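Local coordinates for tyrosine-protein kinase receptor torso (Bombyx mori, PDB 5AOQ) that binds the neurohormone PTTH through its second extracellular FN3 domain and activates MAPK signalling to help initiate metamorphosis, at residues 189-201 against 213-227. Sequence-based numbering, arbitrary orientation.
Sequences FDIANICQNTNMK and FDVENLVLNDECEIH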
ATOM      1  N   PHE A 189      19.975   9.992 -10.602  1.00 63.51           N
ATOM      2  CA  PHE A 189      20.245   8.658 -10.052  1.00 61.18           C
ATOM      3  C   PHE A 189      19.193   8.172  -9.053  1.00 60.53           C
ATOM      4  O   PHE A 189      18.477   8.968  -8.443  1.00 61.45           O
ATOM      5  CB  PHE A 189      21.622   8.641  -9.379  1.00 59.42           C
ATOM      6  CG  PHE A 189      22.752   9.009 -10.298  1.00 60.14           C
ATOM      7  CD1 PHE A 189      23.209   8.115 -11.253  1.00 60.01           C
ATOM      8  CD2 PHE A 189      23.350  10.254 -10.215  1.00 61.29           C
ATOM      9  CE1 PHE A 189      24.246   8.455 -12.101  1.00 61.03           C
ATOM     10  CE2 PHE A 189      24.387  10.600 -11.059  1.00 62.34           C
ATOM     11  CZ  PHE A 189      24.836   9.700 -12.003  1.00 62.21           C
ATOM     12  N   ASP A 190      19.123   6.850  -8.900  1.00 59.21           N
ATOM     13  CA  ASP A 190      18.276   6.201  -7.897  1.00 58.66           C
ATOM     14  C   ASP A 190      19.098   5.231  -7.054  1.00 56.44           C
ATOM     15  O   ASP A 190      19.734   4.321  -7.588  1.00 55.53           O
ATOM     16  CB  ASP A 190      17.114   5.461  -8.561  1.00 59.90           C
ATOM     17  CG  ASP A 190      16.087   6.400  -9.147  1.00 62.21           C
ATOM     18  OD1 ASP A 190      16.327   6.933 -10.251  1.00 63.38           O
ATOM     19  OD2 ASP A 190      15.037   6.612  -8.505  1.00 63.06           O
ATOM     20  N   ILE A 191      19.072   5.421  -5.738  1.00 55.80           N
ATOM     21  CA  ILE A 191      19.945   4.681  -4.832  1.00 53.86           C
ATOM     22  C   ILE A 191      19.166   3.787  -3.880  1.00 53.79           C
ATOM     23  O   ILE A 191      18.152   4.201  -3.311  1.00 55.13           O
ATOM     24  CB  ILE A 191      20.814   5.636  -3.986  1.00 53.35           C
ATOM     25  CG1 ILE A 191      21.575   6.610  -4.884  1.00 53.88           C
ATOM     26  CG2 ILE A 191      21.770   4.851  -3.090  1.00 51.44           C
ATOM     27  CD1 ILE A 191      20.793   7.864  -5.220  1.00 56.01           C
ATOM     28  N   ALA A 192      19.655   2.560  -3.715  1.00 52.46           N
ATOM     29  CA  ALA A 192      19.114   1.634  -2.724  1.00 52.47           C
ATOM     30  C   ALA A 192      20.254   1.025  -1.913  1.00 50.63           C
ATOM     31  O   ALA A 192      21.252   0.596  -2.481  1.00 49.30           O
ATOM     32  CB  ALA A 192      18.300   0.546  -3.401  1.00 53.33           C
ATOM     33  N   ASN A 193      20.109   0.993  -0.590  1.00 50.77           N
ATOM     34  CA  ASN A 193      21.148   0.447   0.281  1.00 49.27           C
ATOM     35  C   ASN A 193      20.578  -0.427   1.391  1.00 49.97           C
ATOM     36  O   ASN A 193      19.565  -0.085   2.010  1.00 51.73           O
ATOM     37  CB  ASN A 193      21.978   1.575   0.895  1.00 48.82           C
ATOM     38  CG  ASN A 193      23.101   1.059   1.776  1.00 47.37           C
ATOM     39  OD1 ASN A 193      23.822   0.133   1.402  1.00 45.97           O
ATOM     40  ND2 ASN A 193      23.254   1.656   2.952  1.00 47.90           N
ATOM     41  N   ILE A 194      21.242  -1.554   1.637  1.00 49.89           N
ATOM     42  CA  ILE A 194      20.815  -2.491   2.671  1.00 50.74           C
ATOM     43  C   ILE A 194      22.022  -3.138   3.355  1.00 49.17           C
ATOM     44  O   ILE A 194      23.075  -3.316   2.739  1.00 47.38           O
ATOM     45  CB  ILE A 194      19.894  -3.586   2.075  1.00 51.88           C
ATOM     46  CG1 ILE A 194      19.361  -4.526   3.162  1.00 53.31           C
ATOM     47  CG2 ILE A 194      20.629  -4.380   1.000  1.00 50.45           C
ATOM     48  CD1 ILE A 194      18.495  -3.848   4.204  1.00 55.33           C
ATOM     49  N   CYS A 195      21.860  -3.479   4.632  1.00 65.83           N
ATOM     50  CA  CYS A 195      22.898  -4.168   5.397  1.00 64.72           C
ATOM     51  C   CYS A 195      22.314  -5.344   6.170  1.00 66.24           C
ATOM     52  O   CYS A 195      21.109  -5.400   6.408  1.00 68.45           O
ATOM     53  CB  CYS A 195      23.586  -3.208   6.367  1.00 65.03           C
ATOM     54  SG  CYS A 195      24.477  -1.849   5.593  1.00 63.00           S
ATOM     55  N   GLN A 196      23.180  -6.267   6.578  1.00 64.86           N
ATOM     56  CA  GLN A 196      22.757  -7.475   7.282  1.00 67.35           C
ATOM     57  C   GLN A 196      22.074  -7.159   8.611  1.00 72.13           C
ATOM     58  O   GLN A 196      21.244  -7.939   9.083  1.00 74.68           O
ATOM     59  CB  GLN A 196      23.962  -8.393   7.527  1.00 66.39           C
ATOM     60  CG  GLN A 196      23.620  -9.747   8.132  1.00 68.65           C
ATOM     61  CD  GLN A 196      24.853 -10.595   8.385  1.00 67.39           C
ATOM     62  OE1 GLN A 196      25.943 -10.286   7.901  1.00 63.98           O
ATOM     63  NE2 GLN A 196      24.687 -11.667   9.151  1.00 70.03           N
ATOM     64  N   ASN A 197      22.421  -6.021   9.208  1.00 66.83           N
ATOM     65  CA  ASN A 197      21.871  -5.636  10.507  1.00 71.40           C
ATOM     66  C   ASN A 197      21.444  -4.168  10.562  1.00 71.24           C
ATOM     67  O   ASN A 197      21.547  -3.520  11.604  1.00 73.74           O
ATOM     68  CB  ASN A 197      22.890  -5.927  11.611  1.00 74.17           C
ATOM     69  CG  ASN A 197      23.176  -7.408  11.759  1.00 75.13           C
ATOM     70  OD1 ASN A 197      22.429  -8.133  12.417  1.00 78.71           O
ATOM     71  ND2 ASN A 197      24.261  -7.868  11.143  1.00 71.77           N
ATOM     72  N   THR A 198      20.967  -3.651   9.436  1.00 67.68           N
ATOM     73  CA  THR A 198      20.390  -2.312   9.383  1.00 67.35           C
ATOM     74  C   THR A 198      19.259  -2.292   8.365  1.00 65.39           C
ATOM     75  O   THR A 198      19.378  -2.867   7.282  1.00 63.63           O
ATOM     76  CB  THR A 198      21.438  -1.241   9.016  1.00 65.30           C
ATOM     77  OG1 THR A 198      22.528  -1.296   9.943  1.00 66.62           O
ATOM     78  CG2 THR A 198      20.821   0.153   9.049  1.00 65.01           C
ATOM     79  N   ASN A 199      18.163  -1.628   8.716  1.00 78.04           N
ATOM     80  CA  ASN A 199      17.006  -1.559   7.837  1.00 76.57           C
ATOM     81  C   ASN A 199      17.304  -0.786   6.560  1.00 73.38           C
ATOM     82  O   ASN A 199      18.134   0.124   6.540  1.00 72.65           O
ATOM     83  CB  ASN A 199      15.819  -0.924   8.565  1.00 78.34           C
ATOM     84  CG  ASN A 199      15.157  -1.878   9.542  1.00 81.35           C
ATOM     85  OD1 ASN A 199      15.070  -3.081   9.291  1.00 81.48           O
ATOM     86  ND2 ASN A 199      14.683  -1.345  10.661  1.00 83.80           N
ATOM     87  N   MET A 200      16.613  -1.176   5.496  1.00 60.93           N
ATOM     88  CA  MET A 200      16.845  -0.646   4.160  1.00 59.51           C
ATOM     89  C   MET A 200      16.726   0.873   4.097  1.00 59.97           C
ATOM     90  O   MET A 200      15.955   1.476   4.845  1.00 62.02           O
ATOM     91  CB  MET A 200      15.853  -1.289   3.194  1.00 60.54           C
ATOM     92  CG  MET A 200      16.036  -0.917   1.736  1.00 59.46           C
ATOM     93  SD  MET A 200      14.807  -1.701   0.674  1.00 61.17           S
ATOM     94  CE  MET A 200      13.268  -1.210   1.455  1.00 64.28           C
ATOM     95  N   LYS A 201      17.496   1.482   3.199  1.00 59.01           N
ATOM     96  CA  LYS A 201      17.378   2.908   2.915  1.00 59.62           C
ATOM     97  C   LYS A 201      17.440   3.160   1.414  1.00 58.95           C
ATOM     98  O   LYS A 201      18.289   2.607   0.719  1.00 57.24           O
ATOM     99  CB  LYS A 201      18.480   3.699   3.625  1.00 58.83           C
ATOM    100  CG  LYS A 201      18.453   5.191   3.322  1.00 59.67           C
ATOM    101  CD  LYS A 201      19.485   5.957   4.133  1.00 59.38           C
ATOM    102  CE  LYS A 201      19.485   7.433   3.760  1.00 60.48           C
ATOM    103  NZ  LYS A 201      20.459   8.222   4.563  1.00 60.63           N
ATOM    104  N   PHE A 213      25.727  10.060  -1.553  1.00 41.48           N
ATOM    105  CA  PHE A 213      24.679   9.387  -0.796  1.00 40.25           C
ATOM    106  C   PHE A 213      25.114   9.113   0.635  1.00 38.93           C
ATOM    107  O   PHE A 213      26.119   8.446   0.868  1.00 38.47           O
ATOM    108  CB  PHE A 213      24.289   8.080  -1.485  1.00 40.58           C
ATOM    109  CG  PHE A 213      23.190   7.334  -0.786  1.00 40.23           C
ATOM    110  CD1 PHE A 213      21.897   7.825  -0.782  1.00 40.77           C
ATOM    111  CD2 PHE A 213      23.448   6.138  -0.140  1.00 40.08           C
ATOM    112  CE1 PHE A 213      20.882   7.141  -0.142  1.00 41.12           C
ATOM    113  CE2 PHE A 213      22.436   5.448   0.499  1.00 40.75           C
ATOM    114  CZ  PHE A 213      21.152   5.952   0.500  1.00 41.24           C
ATOM    115  N   ASP A 214      24.341   9.624   1.588  1.00 39.36           N
ATOM    116  CA  ASP A 214      24.640   9.438   3.001  1.00 38.96           C
ATOM    117  C   ASP A 214      23.908   8.217   3.544  1.00 39.21           C
ATOM    118  O   ASP A 214      22.814   7.886   3.089  1.00 39.79           O
ATOM    119  CB  ASP A 214      24.250  10.681   3.802  1.00 39.87           C
ATOM    120  CG  ASP A 214      24.883  11.946   3.262  1.00 40.68           C
ATOM    121  OD1 ASP A 214      25.979  11.856   2.670  1.00 40.40           O
ATOM    122  OD2 ASP A 214      24.289  13.031   3.433  1.00 42.25           O
ATOM    123  N   VAL A 215      24.527   7.553   4.516  1.00 25.51           N
ATOM    124  CA  VAL A 215      23.908   6.424   5.201  1.00 26.89           C
ATOM    125  C   VAL A 215      24.153   6.539   6.700  1.00 28.11           C
ATOM    126  O   VAL A 215      25.212   6.995   7.131  1.00 27.59           O
ATOM    127  CB  VAL A 215      24.454   5.076   4.689  1.00 27.31           C
ATOM    128  CG1 VAL A 215      23.765   3.914   5.394  1.00 29.82           C
ATOM    129  CG2 VAL A 215      24.264   4.967   3.188  1.00 26.78           C
ATOM    130  N   GLU A 216      23.164   6.125   7.486  1.00 51.16           N
ATOM    131  CA  GLU A 216      23.252   6.204   8.937  1.00 51.03           C
ATOM    132  C   GLU A 216      22.834   4.897   9.599  1.00 51.80           C
ATOM    133  O   GLU A 216      22.336   3.983   8.941  1.00 52.57           O
ATOM    134  CB  GLU A 216      22.382   7.351   9.457  1.00 51.59           C
ATOM    135  CG  GLU A 216      22.696   8.698   8.822  1.00 51.11           C
ATOM    136  CD  GLU A 216      21.797   9.808   9.329  1.00 51.79           C
ATOM    137  OE1 GLU A 216      21.006   9.557  10.263  1.00 52.64           O
ATOM    138  OE2 GLU A 216      21.883  10.932   8.793  1.00 51.67           O
ATOM    139  N   ASN A 217      23.049   4.825  10.909  1.00 53.68           N
ATOM    140  CA  ASN A 217      22.669   3.667  11.710  1.00 54.67           C
ATOM    141  C   ASN A 217      23.402   2.393  11.294  1.00 54.32           C
ATOM    142  O   ASN A 217      22.911   1.286  11.519  1.00 55.46           O
ATOM    143  CB  ASN A 217      21.158   3.446  11.627  1.00 56.40           C
ATOM    144  CG  ASN A 217      20.375   4.737  11.771  1.00 56.77           C
ATOM    145  OD1 ASN A 217      20.823   5.677  12.428  1.00 56.19           O
ATOM    146  ND2 ASN A 217      19.201   4.792  11.151  1.00 57.90           N
ATOM    147  N   LEU A 218      24.577   2.552  10.690  1.00 37.64           N
ATOM    148  CA  LEU A 218      25.424   1.414  10.351  1.00 37.25           C
ATOM    149  C   LEU A 218      26.113   0.879  11.600  1.00 36.99           C
ATOM    150  O   LEU A 218      26.152   1.551  12.631  1.00 36.96           O
ATOM    151  CB  LEU A 218      26.464   1.802   9.299  1.00 36.12           C
ATOM    152  CG  LEU A 218      25.940   2.137   7.902  1.00 36.58           C
ATOM    153  CD1 LEU A 218      27.070   2.656   7.028  1.00 35.70           C
ATOM    154  CD2 LEU A 218      25.285   0.922   7.263  1.00 37.82           C
ATOM    155  N   VAL A 219      26.650  -0.333  11.498  1.00 36.99           N
ATOM    156  CA  VAL A 219      27.369  -0.956  12.606  1.00 36.80           C
ATOM    157  C   VAL A 219      28.680  -1.573  12.127  1.00 35.72           C
ATOM    158  O   VAL A 219      28.918  -1.701  10.925  1.00 35.43           O
ATOM    159  CB  VAL A 219      26.508  -2.034  13.293  1.00 38.46           C
ATOM    160  CG1 VAL A 219      25.247  -1.412  13.869  1.00 39.75           C
ATOM    161  CG2 VAL A 219      26.159  -3.149  12.318  1.00 39.30           C
ATOM    162  N   LEU A 220      29.525  -1.957  13.078  1.00 35.30           N
ATOM    163  CA  LEU A 220      30.839  -2.508  12.766  1.00 34.31           C
ATOM    164  C   LEU A 220      30.762  -3.928  12.214  1.00 34.94           C
ATOM    165  O   LEU A 220      29.923  -4.727  12.634  1.00 36.26           O
ATOM    166  CB  LEU A 220      31.727  -2.493  14.013  1.00 33.86           C
ATOM    167  CG  LEU A 220      32.052  -1.117  14.597  1.00 33.41           C
ATOM    168  CD1 LEU A 220      32.759  -1.260  15.935  1.00 33.49           C
ATOM    169  CD2 LEU A 220      32.900  -0.306  13.629  1.00 32.39           C
ATOM    170  N   ASN A 221      31.650  -4.226  11.271  1.00 35.88           N
ATOM    171  CA  ASN A 221      31.795  -5.571  10.723  1.00 36.52           C
ATOM    172  C   ASN A 221      30.505  -6.116  10.114  1.00 38.17           C
ATOM    173  O   ASN A 221      30.187  -7.297  10.261  1.00 39.38           O
ATOM    174  CB  ASN A 221      32.296  -6.517  11.815  1.00 36.60           C
ATOM    175  CG  ASN A 221      33.606  -6.060  12.418  1.00 35.18           C
ATOM    176  OD1 ASN A 221      34.560  -5.765  11.700  1.00 34.27           O
ATOM    177  ND2 ASN A 221      33.654  -5.978  13.744  1.00 35.25           N
ATOM    178  N   ASP A 222      29.771  -5.244   9.429  1.00 53.12           N
ATOM    179  CA  ASP A 222      28.514  -5.614   8.785  1.00 54.83           C
ATOM    180  C   ASP A 222      28.694  -5.744   7.278  1.00 55.19           C
ATOM    181  O   ASP A 222      29.311  -4.890   6.644  1.00 54.18           O
ATOM    182  CB  ASP A 222      27.431  -4.579   9.099  1.00 55.15           C
ATOM    183  CG  ASP A 222      26.032  -5.096   8.824  1.00 57.24           C
ATOM    184  OD1 ASP A 222      25.884  -5.982   7.959  1.00 58.42           O
ATOM    185  OD2 ASP A 222      25.080  -4.616   9.475  1.00 57.91           O
ATOM    186  N   GLU A 223      28.151  -6.819   6.715  1.00 43.29           N
ATOM    187  CA  GLU A 223      28.235  -7.067   5.280  1.00 43.75           C
ATOM    188  C   GLU A 223      27.070  -6.390   4.557  1.00 44.40           C
ATOM    189  O   GLU A 223      25.948  -6.897   4.560  1.00 46.15           O
ATOM    190  CB  GLU A 223      28.240  -8.572   5.000  1.00 45.43           C
ATOM    191  CG  GLU A 223      28.596  -8.939   3.567  1.00 46.19           C
ATOM    192  CD  GLU A 223      30.016  -8.548   3.200  1.00 44.82           C
ATOM    193  OE1 GLU A 223      30.866  -8.460   4.111  1.00 43.78           O
ATOM    194  OE2 GLU A 223      30.282  -8.329   1.999  1.00 45.01           O
ATOM    195  N   CYS A 224      27.348  -5.246   3.938  1.00 43.18           N
ATOM    196  CA  CYS A 224      26.319  -4.439   3.282  1.00 43.74           C
ATOM    197  C   CYS A 224      26.330  -4.565   1.761  1.00 44.46           C
ATOM    198  O   CYS A 224      27.258  -5.121   1.169  1.00 44.29           O
ATOM    199  CB  CYS A 224      26.492  -2.964   3.647  1.00 42.11           C
ATOM    200  SG  CYS A 224      26.363  -2.574   5.403  1.00 41.71           S
ATOM    201  N   GLU A 225      25.286  -4.021   1.142  1.00 52.96           N
ATOM    202  CA  GLU A 225      25.188  -3.951  -0.310  1.00 53.83           C
ATOM    203  C   GLU A 225      24.390  -2.717  -0.729  1.00 53.91           C
ATOM    204  O   GLU A 225      23.390  -2.361  -0.091  1.00 54.73           O
ATOM    205  CB  GLU A 225      24.541  -5.219  -0.871  1.00 56.59           C
ATOM    206  CG  GLU A 225      24.526  -5.283  -2.390  1.00 57.92           C
ATOM    207  CD  GLU A 225      23.926  -6.573  -2.915  1.00 61.02           C
ATOM    208  OE1 GLU A 225      23.365  -7.343  -2.106  1.00 62.15           O
ATOM    209  OE2 GLU A 225      24.015  -6.818  -4.137  1.00 62.51           O
ATOM    210  N   ILE A 226      24.850  -2.069  -1.796  1.00 45.78           N
ATOM    211  CA  ILE A 226      24.205  -0.868  -2.317  1.00 45.83           C
ATOM    212  C   ILE A 226      24.030  -0.964  -3.833  1.00 47.28           C
ATOM    213  O   ILE A 226      24.953  -1.340  -4.556  1.00 46.87           O
ATOM    214  CB  ILE A 226      25.015   0.409  -1.948  1.00 43.13           C
ATOM    215  CG1 ILE A 226      24.231   1.669  -2.324  1.00 43.36           C
ATOM    216  CG2 ILE A 226      26.393   0.406  -2.613  1.00 41.58           C
ATOM    217  CD1 ILE A 226      24.891   2.963  -1.887  1.00 41.05           C
ATOM    218  N   HIS A 227      22.822  -0.658  -4.298  1.00 69.76           N
ATOM    219  CA  HIS A 227      22.523  -0.612  -5.724  1.00 71.49           C
ATOM    220  C   HIS A 227      22.391   0.835  -6.183  1.00 70.51           C
ATOM    221  O   HIS A 227      21.651   1.623  -5.580  1.00 70.55           O
ATOM    222  CB  HIS A 227      21.231  -1.369  -6.033  1.00 75.16           C
ATOM    223  CG  HIS A 227      21.137  -2.705  -5.366  1.00 76.31           C
ATOM    224  ND1 HIS A 227      21.736  -3.838  -5.874  1.00 77.18           N
ATOM    225  CD2 HIS A 227      20.502  -3.091  -4.235  1.00 76.90           C
ATOM    226  CE1 HIS A 227      21.479  -4.862  -5.081  1.00 78.15           C
ATOM    227  NE2 HIS A 227      20.732  -4.437  -4.078  1.00 77.96           N
TER
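One face of the Phe213 ring is covered by Ile191, whose CG2 stands 3.5 Å above the ring centroid and 5° off the normal, a CH-pi contact. Having CG2 anti to the backbone N aims that methyl at the ring, and it also meets Ile226 CD1. Asn193 CB and Lys201 CE approach the ring obliquely, at 3.9 Å from Phe213 CE2 and CZ respectively. The extended Lys201 chain runs past the ring to the backbone, where its NZ donates to Asp214 O at 2.8 Å, 54° out of the carbonyl plane. With an alanine in place of Lys201, Asp214 O is likely to lose this donor and Phe213 the aliphatic chain beside it. Strands 189-195 and 223-227 pair antiparallel: Ile194 N to Glu225 O and Glu225 N to Ile194 O are both nearly straight bonds; Ala192 and His227 also make two, the one from His227 N more bent. Where this pairing ends, the Cys195-Cys224 disulfide (SG to SG 2.0 Å) locks the strands, and Leu218 CD2 packs 3.3 Å from Cys195 SG. The Asp222 carboxylate straddles the next turn, OD1 to Gln196 N and OD2 to Asn197 N, each a weak bond of 3.0 Å. Disulfide and backbone bonds thus fix two strands of one sheet of the second FN3 domain, on which one PTTH chain packs at Ala192 and Gln196, while apolar packing and the lysine-to-carbonyl bond tie it to strand 212-218 of the facing sheet.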